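Long-range contact in monovalent Na+/H+ antiporter subunit D (Dietzia sp. DQ12-45-1b, PDB 7D3U), which forms part of the Mrp complex, a multisubunit sodium/proton antiporter of the bacterial membrane, and is related to the antiporter-like subunits of respiratory complex I: residues 55-63 with 561-572. Residues are numbered along the deposited sequence; the frame is centred on the assembly and turned at random.
Sequences DGSVVVHQV and NLYDPTTYIQAV. With LMT (dodecyl-beta-D-maltoside), chain I.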
loop_
_atom_site.group_PDB
_atom_site.type_symbol
_atom_site.label_atom_id
_atom_site.label_comp_id
_atom_site.label_asym_id
_atom_site.label_seq_id
_atom_site.Cartn_x
_atom_site.Cartn_y
_atom_site.Cartn_z
ATOM N N ASP A 55 -5.921 6.758 -30.423
ATOM C CA ASP A 55 -7.090 6.566 -31.270
ATOM C C ASP A 55 -7.893 5.335 -30.872
ATOM O O ASP A 55 -8.500 4.685 -31.730
ATOM C CB ASP A 55 -6.668 6.479 -32.736
ATOM C CG ASP A 55 -5.589 5.443 -32.969
ATOM O OD1 ASP A 55 -5.124 4.836 -31.983
ATOM O OD2 ASP A 55 -5.199 5.238 -34.136
ATOM N N GLY A 56 -7.905 4.996 -29.585
ATOM C CA GLY A 56 -8.625 3.837 -29.107
ATOM C C GLY A 56 -8.064 2.502 -29.540
ATOM O O GLY A 56 -8.628 1.467 -29.170
ATOM N N SER A 57 -6.980 2.489 -30.311
ATOM C CA SER A 57 -6.369 1.243 -30.736
ATOM C C SER A 57 -5.806 0.490 -29.533
ATOM O O SER A 57 -5.678 1.022 -28.429
ATOM C CB SER A 57 -5.266 1.512 -31.756
ATOM O OG SER A 57 -4.479 0.355 -31.968
ATOM N N VAL A 58 -5.465 -0.774 -29.763
ATOM C CA VAL A 58 -4.899 -1.645 -28.742
ATOM C C VAL A 58 -3.740 -2.390 -29.383
ATOM O O VAL A 58 -3.946 -3.198 -30.295
ATOM C CB VAL A 58 -5.931 -2.630 -28.178
ATOM C CG1 VAL A 58 -5.256 -3.625 -27.256
ATOM C CG2 VAL A 58 -7.035 -1.890 -27.451
ATOM N N VAL A 59 -2.526 -2.119 -28.918
ATOM C CA VAL A 59 -1.334 -2.781 -29.431
ATOM C C VAL A 59 -1.060 -4.006 -28.570
ATOM O O VAL A 59 -0.852 -3.888 -27.359
ATOM C CB VAL A 59 -0.130 -1.831 -29.438
ATOM C CG1 VAL A 59 1.138 -2.605 -29.723
ATOM C CG2 VAL A 59 -0.337 -0.738 -30.465
ATOM N N VAL A 60 -1.054 -5.179 -29.195
ATOM C CA VAL A 60 -0.892 -6.445 -28.491
ATOM C C VAL A 60 0.280 -7.191 -29.104
ATOM O O VAL A 60 0.321 -7.399 -30.320
ATOM C CB VAL A 60 -2.168 -7.301 -28.561
ATOM C CG1 VAL A 60 -1.872 -8.725 -28.137
ATOM C CG2 VAL A 60 -3.248 -6.695 -27.692
ATOM N N HIS A 61 1.225 -7.596 -28.263
ATOM C CA HIS A 61 2.392 -8.354 -28.691
ATOM C C HIS A 61 2.389 -9.702 -27.988
ATOM O O HIS A 61 2.488 -9.763 -26.760
ATOM C CB HIS A 61 3.681 -7.596 -28.386
ATOM C CG HIS A 61 4.919 -8.365 -28.716
ATOM N ND1 HIS A 61 5.936 -8.565 -27.808
ATOM C CD2 HIS A 61 5.302 -8.990 -29.853
ATOM C CE1 HIS A 61 6.892 -9.277 -28.374
ATOM N NE2 HIS A 61 6.533 -9.548 -29.615
ATOM N N GLN A 62 2.265 -10.777 -28.759
ATOM C CA GLN A 62 2.314 -12.125 -28.203
ATOM C C GLN A 62 3.771 -12.459 -27.918
ATOM O O GLN A 62 4.541 -12.753 -28.834
ATOM C CB GLN A 62 1.686 -13.128 -29.161
ATOM C CG GLN A 62 0.346 -12.690 -29.713
ATOM C CD GLN A 62 -0.757 -12.746 -28.678
ATOM O OE1 GLN A 62 -0.628 -13.409 -27.651
ATOM N NE2 GLN A 62 -1.853 -12.048 -28.946
ATOM N N VAL A 63 4.154 -12.394 -26.640
ATOM C CA VAL A 63 5.534 -12.661 -26.253
ATOM C C VAL A 63 5.943 -14.038 -26.749
ATOM O O VAL A 63 5.221 -15.023 -26.558
ATOM C CB VAL A 63 5.693 -12.540 -24.732
ATOM C CG1 VAL A 63 7.061 -13.029 -24.303
ATOM C CG2 VAL A 63 5.482 -11.105 -24.297
ATOM N N ASN A 561 -11.757 1.771 -23.573
ATOM C CA ASN A 561 -11.188 0.435 -23.648
ATOM C C ASN A 561 -11.680 -0.473 -22.532
ATOM O O ASN A 561 -11.295 -1.645 -22.490
ATOM C CB ASN A 561 -9.661 0.514 -23.614
ATOM C CG ASN A 561 -9.084 1.100 -24.879
ATOM O OD1 ASN A 561 -9.685 1.007 -25.949
ATOM N ND2 ASN A 561 -7.915 1.714 -24.767
ATOM N N LEU A 562 -12.510 0.040 -21.627
ATOM C CA LEU A 562 -13.043 -0.736 -20.518
ATOM C C LEU A 562 -14.545 -0.956 -20.621
ATOM O O LEU A 562 -15.013 -2.082 -20.437
ATOM C CB LEU A 562 -12.705 -0.050 -19.188
ATOM C CG LEU A 562 -11.218 0.149 -18.901
ATOM C CD1 LEU A 562 -11.015 0.770 -17.535
ATOM C CD2 LEU A 562 -10.479 -1.168 -19.004
ATOM N N TYR A 563 -15.321 0.086 -20.915
ATOM C CA TYR A 563 -16.754 -0.103 -21.102
ATOM C C TYR A 563 -17.092 -0.679 -22.469
ATOM O O TYR A 563 -18.277 -0.852 -22.774
ATOM C CB TYR A 563 -17.512 1.214 -20.872
ATOM C CG TYR A 563 -17.298 2.317 -21.892
ATOM C CD1 TYR A 563 -17.846 2.240 -23.167
ATOM C CD2 TYR A 563 -16.585 3.460 -21.560
ATOM C CE1 TYR A 563 -17.661 3.253 -24.087
ATOM C CE2 TYR A 563 -16.398 4.478 -22.472
ATOM C CZ TYR A 563 -16.937 4.369 -23.734
ATOM O OH TYR A 563 -16.752 5.382 -24.645
ATOM N N ASP A 564 -16.087 -0.983 -23.289
ATOM C CA ASP A 564 -16.298 -1.604 -24.596
ATOM C C ASP A 564 -15.036 -2.368 -24.966
ATOM O O ASP A 564 -14.245 -1.934 -25.810
ATOM C CB ASP A 564 -16.639 -0.553 -25.650
ATOM C CG ASP A 564 -17.245 -1.155 -26.899
ATOM O OD1 ASP A 564 -16.554 -1.941 -27.580
ATOM O OD2 ASP A 564 -18.416 -0.843 -27.199
ATOM N N PRO A 565 -14.818 -3.526 -24.347
ATOM C CA PRO A 565 -13.549 -4.233 -24.537
ATOM C C PRO A 565 -13.526 -5.089 -25.790
ATOM O O PRO A 565 -12.654 -5.950 -25.936
ATOM C CB PRO A 565 -13.449 -5.091 -23.274
ATOM C CG PRO A 565 -14.865 -5.422 -22.968
ATOM C CD PRO A 565 -15.697 -4.231 -23.398
ATOM N N THR A 566 -14.481 -4.873 -26.697
ATOM C CA THR A 566 -14.488 -5.626 -27.946
ATOM C C THR A 566 -13.225 -5.360 -28.754
ATOM O O THR A 566 -12.657 -6.280 -29.350
ATOM C CB THR A 566 -15.728 -5.280 -28.765
ATOM O OG1 THR A 566 -15.552 -4.001 -29.382
ATOM C CG2 THR A 566 -16.956 -5.239 -27.872
ATOM N N THR A 567 -12.755 -4.112 -28.765
ATOM C CA THR A 567 -11.539 -3.777 -29.494
ATOM C C THR A 567 -10.281 -4.273 -28.799
ATOM O O THR A 567 -9.222 -4.315 -29.432
ATOM C CB THR A 567 -11.439 -2.268 -29.696
ATOM O OG1 THR A 567 -10.197 -1.955 -30.336
ATOM C CG2 THR A 567 -11.505 -1.552 -28.359
ATOM N N TYR A 568 -10.368 -4.638 -27.523
ATOM C CA TYR A 568 -9.247 -5.210 -26.791
ATOM C C TYR A 568 -9.207 -6.725 -26.927
ATOM O O TYR A 568 -8.141 -7.302 -27.173
ATOM C CB TYR A 568 -9.335 -4.800 -25.317
ATOM C CG TYR A 568 -8.495 -5.611 -24.357
ATOM C CD1 TYR A 568 -7.186 -5.253 -24.080
ATOM C CD2 TYR A 568 -9.025 -6.711 -23.696
ATOM C CE1 TYR A 568 -6.420 -5.982 -23.194
ATOM C CE2 TYR A 568 -8.267 -7.444 -22.810
ATOM C CZ TYR A 568 -6.966 -7.074 -22.563
ATOM O OH TYR A 568 -6.204 -7.801 -21.679
ATOM N N ILE A 569 -10.361 -7.377 -26.786
ATOM C CA ILE A 569 -10.428 -8.823 -26.952
ATOM C C ILE A 569 -10.180 -9.207 -28.404
ATOM O O ILE A 569 -9.525 -10.215 -28.690
ATOM C CB ILE A 569 -11.782 -9.341 -26.440
ATOM C CG1 ILE A 569 -11.804 -9.292 -24.914
ATOM C CG2 ILE A 569 -12.045 -10.748 -26.933
ATOM C CD1 ILE A 569 -13.084 -8.759 -24.343
ATOM N N GLN A 570 -10.681 -8.405 -29.346
ATOM C CA GLN A 570 -10.423 -8.669 -30.755
ATOM C C GLN A 570 -8.964 -8.445 -31.123
ATOM O O GLN A 570 -8.522 -8.921 -32.173
ATOM C CB GLN A 570 -11.322 -7.788 -31.623
ATOM C CG GLN A 570 -11.727 -8.419 -32.942
ATOM C CD GLN A 570 -10.720 -8.160 -34.042
ATOM O OE1 GLN A 570 -10.013 -7.153 -34.026
ATOM N NE2 GLN A 570 -10.649 -9.071 -35.005
ATOM N N ALA A 571 -8.207 -7.741 -30.284
ATOM C CA ALA A 571 -6.792 -7.514 -30.544
ATOM C C ALA A 571 -5.907 -8.547 -29.862
ATOM O O ALA A 571 -4.869 -8.929 -30.413
ATOM C CB ALA A 571 -6.391 -6.109 -30.092
ATOM N N VAL A 572 -6.289 -9.008 -28.672
ATOM C CA VAL A 572 -5.490 -10.030 -28.005
ATOM C C VAL A 572 -5.701 -11.394 -28.652
ATOM O O VAL A 572 -4.788 -12.226 -28.668
ATOM C CB VAL A 572 -5.809 -10.070 -26.501
ATOM C CG1 VAL A 572 -4.957 -11.112 -25.803
ATOM C CG2 VAL A 572 -5.588 -8.712 -25.875
HETATM C C1B LMT I . 1.243 5.564 -35.661
HETATM C C2B LMT I . 1.497 4.969 -37.054
HETATM C C3B LMT I . 0.216 4.312 -37.607
HETATM C C4B LMT I . -1.019 5.245 -37.469
HETATM C C5B LMT I . -1.050 5.873 -36.057
HETATM C C6B LMT I . -1.520 4.855 -35.020
HETATM O O1B LMT I . 2.392 6.210 -35.227
HETATM O O2B LMT I . 1.903 5.996 -37.865
HETATM O O3B LMT I . 0.007 3.064 -37.074
HETATM O "O4'" LMT I . -0.971 6.251 -38.410
HETATM O O5B LMT I . 0.173 6.454 -35.682
HETATM O O6B LMT I . -2.689 5.276 -34.445
HETATM C "C1'" LMT I . 5.173 5.814 -32.135
HETATM C "C2'" LMT I . 4.976 4.573 -33.042
HETATM C "C3'" LMT I . 4.141 4.866 -34.319
HETATM C "C4'" LMT I . 2.946 5.772 -34.011
HETATM C "C5'" LMT I . 3.585 6.974 -33.306
HETATM C "C6'" LMT I . 2.717 8.200 -33.217
HETATM O "O1'" LMT I . 5.445 5.409 -30.862
HETATM O "O2'" LMT I . 6.214 4.154 -33.455
HETATM O "O3'" LMT I . 3.712 3.701 -34.880
HETATM O "O5'" LMT I . 3.983 6.574 -32.034
HETATM O "O6'" LMT I . 1.427 7.768 -33.358
HETATM C C1 LMT I . 6.804 5.182 -30.580
HETATM C C2 LMT I . 6.820 3.858 -29.881
HETATM C C3 LMT I . 8.037 3.545 -29.079
HETATM C C4 LMT I . 7.832 2.178 -28.484
HETATM C C5 LMT I . 8.440 2.117 -27.127
HETATM C C6 LMT I . 8.853 0.734 -26.766
HETATM C C7 LMT I . 10.301 0.730 -26.381
HETATM C C8 LMT I . 10.407 0.884 -24.906
HETATM C C9 LMT I . 11.798 1.098 -24.413
HETATM C C10 LMT I . 11.763 0.958 -22.920
HETATM C C11 LMT I . 12.970 1.565 -22.287
HETATM C C12 LMT I . 12.971 1.367 -20.811
#
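Val-58 and Val-60 turn their branches onto the C-terminal helix 566-572, which packs on strand 59-62 with the axes 8.3 Å apart and running nearly the same way, at 27°. The two methyls of Val-58 divide the work. CG1, anti to the backbone N (chi1 173°), lies 3.9 Å from CB of Ala-571 and approaches the Tyr-568 ring obliquely at CD1; CG2, beside the backbone N, rests against the backbone of Thr-567 and Tyr-568, 4.0 Å from Tyr-568 CA. With an alanine here both methyls go, which would probably leave a gap beside Ala-571 and the Tyr-568 ring and along the Thr-567 backbone. Two residues along the strand, CG2 of Val-60 meets CG2 of Val-572 at 3.6 Å, the two side chains crossing at about a right angle. That same Val-572 methyl also sits 3.9 Å above one face of the Tyr-568 ring, toward its rim, while Val-75 of the partner strand 73-76 touches Val-60, Tyr-568 and Val-572. Gln-62, bent at chi2, swings NE2 to Val-572 O for a weak hydrogen bond of 3.0 Å with a 130° angle at the hydrogen. At the opposite end, Asn-561 OD1 lies 3.4 Å from Gly-56 O, and as both are acceptors they form no hydrogen bond. Small apolar groups thus dock the C-terminal helix on the two-stranded antiparallel sheet, with one weak polar link at the helix end.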